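Putative oxidoreductase (Jannaschia sp., PDB 3C24) is probably an NAD(P)-dependent oxidoreductase, built from a nucleotide-binding Rossmann-type domain and a helical domain of the phosphogluconate dehydrogenase C-terminal family. Local coordinates at residues 123-127 with 146-151. Residues are numbered along the deposited sequence; the frame is centred on the assembly and turned at random. Where two conformers were deposited one is given.
Sequences PCHPP and AKQAIV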
loop_
_atom_site.group_PDB
_atom_site.type_symbol
_atom_site.label_atom_id
_atom_site.label_comp_id
_atom_site.label_asym_id
_atom_site.label_seq_id
_atom_site.Cartn_x
_atom_site.Cartn_y
_atom_site.Cartn_z
ATOM N N PRO A 123 -8.009 14.112 8.625
ATOM C CA PRO A 123 -7.306 12.981 9.199
ATOM C C PRO A 123 -6.250 12.439 8.248
ATOM O O PRO A 123 -6.363 12.605 7.022
ATOM C CB PRO A 123 -8.411 11.951 9.386
ATOM C CG PRO A 123 -9.523 12.369 8.570
ATOM C CD PRO A 123 -9.432 13.833 8.318
ATOM N N CYS A 124 -5.218 11.818 8.806
ATOM C CA CYS A 124 -4.225 11.116 7.973
ATOM C C CYS A 124 -4.764 9.733 7.602
ATOM O O CYS A 124 -4.388 9.145 6.595
ATOM C CB CYS A 124 -2.871 10.936 8.660
ATOM S SG CYS A 124 -1.954 12.479 8.916
ATOM N N HIS A 125 -5.667 9.271 8.458
ATOM C CA HIS A 125 -6.237 7.921 8.509
ATOM C C HIS A 125 -5.236 6.981 9.251
ATOM O O HIS A 125 -4.024 7.252 9.283
ATOM C CB HIS A 125 -6.585 7.335 7.150
ATOM C CG HIS A 125 -7.525 8.178 6.407
ATOM N ND1 HIS A 125 -8.787 8.495 6.873
ATOM C CD2 HIS A 125 -7.368 8.837 5.240
ATOM C CE1 HIS A 125 -9.377 9.298 5.993
ATOM N NE2 HIS A 125 -8.533 9.537 5.011
ATOM N N PRO A 126 -5.739 5.879 9.856
ATOM C CA PRO A 126 -4.771 5.022 10.523
ATOM C C PRO A 126 -3.684 4.518 9.566
ATOM O O PRO A 126 -3.931 4.269 8.378
ATOM C CB PRO A 126 -5.639 3.909 11.112
ATOM C CG PRO A 126 -7.011 4.525 11.205
ATOM C CD PRO A 126 -7.143 5.472 10.096
ATOM N N PRO A 127 -2.480 4.313 10.072
ATOM C CA PRO A 127 -1.420 3.850 9.177
ATOM C C PRO A 127 -1.490 2.404 8.733
ATOM O O PRO A 127 -2.012 1.539 9.427
ATOM C CB PRO A 127 -0.173 4.001 10.015
ATOM C CG PRO A 127 -0.608 3.935 11.451
ATOM C CD PRO A 127 -2.031 4.528 11.452
ATOM N N ALA A 146 -9.090 2.905 15.344
ATOM C CA ALA A 146 -7.622 2.774 15.281
ATOM C C ALA A 146 -6.981 4.137 15.439
ATOM O O ALA A 146 -7.544 5.140 15.028
ATOM C CB ALA A 146 -7.165 2.116 13.953
ATOM N N LYS A 147 -5.795 4.149 16.036
ATOM C CA LYS A 147 -5.027 5.382 16.263
ATOM C C LYS A 147 -4.615 5.961 14.896
ATOM O O LYS A 147 -4.289 5.227 13.967
ATOM C CB LYS A 147 -3.773 5.117 17.114
ATOM C CG LYS A 147 -4.019 4.589 18.519
ATOM C CD LYS A 147 -2.699 4.279 19.211
ATOM C CE LYS A 147 -2.005 3.039 18.653
ATOM N NZ LYS A 147 -2.839 1.787 18.792
ATOM N N GLN A 148 -4.581 7.293 14.807
ATOM C CA GLN A 148 -4.139 7.979 13.598
ATOM C C GLN A 148 -3.591 9.328 13.973
ATOM O O GLN A 148 -3.893 9.843 15.047
ATOM C CB GLN A 148 -5.306 8.200 12.636
ATOM C CG GLN A 148 -6.327 9.257 13.125
ATOM C CD GLN A 148 -7.433 9.489 12.102
ATOM O OE1 GLN A 148 -7.200 9.449 10.888
ATOM N NE2 GLN A 148 -8.654 9.743 12.582
ATOM N N ALA A 149 -2.806 9.875 13.071
ATOM C CA ALA A 149 -2.373 11.267 13.156
ATOM C C ALA A 149 -3.388 12.135 12.344
ATOM O O ALA A 149 -4.180 11.631 11.542
ATOM C CB ALA A 149 -0.956 11.407 12.536
ATOM N N ILE A 150 -3.382 13.441 12.577
ATOM C CA ILE A 150 -4.205 14.380 11.815
ATOM C C ILE A 150 -3.368 15.613 11.443
ATOM O O ILE A 150 -2.272 15.825 11.980
ATOM C CB ILE A 150 -5.462 14.816 12.599
ATOM C CG1 ILE A 150 -5.095 15.687 13.809
ATOM C CG2 ILE A 150 -6.273 13.567 13.072
ATOM C CD1 ILE A 150 -6.369 16.261 14.536
ATOM N N VAL A 151 -3.903 16.395 10.503
ATOM C CA VAL A 151 -3.277 17.658 10.064
ATOM C C VAL A 151 -4.277 18.795 10.180
ATOM O O VAL A 151 -5.472 18.628 9.870
ATOM C CB VAL A 151 -2.716 17.583 8.613
ATOM C CG1 VAL A 151 -1.519 16.625 8.548
ATOM C CG2 VAL A 151 -3.834 17.217 7.611
HETATM O O HOH W 1 -1.953 8.149 10.875
#
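The carbonyl oxygen of Ala149 takes the backbone N-H of Cys124, N to O 2.9 Å with an angle of 157° at the hydrogen, where strands 117-123 and 148-156 start to separate. These are the antiparallel neighbours in the mixed sheet of the Rossmann-type domain, and Pro123 and Ile150 form a non-hydrogen-bonded pair. In such a pair N and O point away from the partner strand, so a proline costs no bond to strand 148-156. One residue on, His125 N gives a weak bond to Gln148 OE1, 2.9 Å long but bent to 126°. With CG lodged between the backbone N and carbonyl carbon (chi1 71°) and the chain extended beyond it, Gln148 reaches across to the loop; its OE1 also lies 3.2 Å from Pro123 CB, while NE2 bonds the carbonyl of Trp173. The side-chain carbonyl thus stands in, weakly, for a backbone acceptor. A water also bridges, donating to His125 O and accepting from Ala149 N. His125 ND1 bonds the carbonyl of His142, and its ring meets that of His231 of the second subunit; a sulfate nearby is probably from the crystallisation liquor. Farther along, the compact methyl of Ala146 lets the rigid Pro126 ring pack close, CG to CB 3.7 Å. Cys124 SG stands anti to its carbonyl carbon, beside the backbone N, which sets it 3.9 Å from Ala149 CB and 4.2 Å from Val151 CG1.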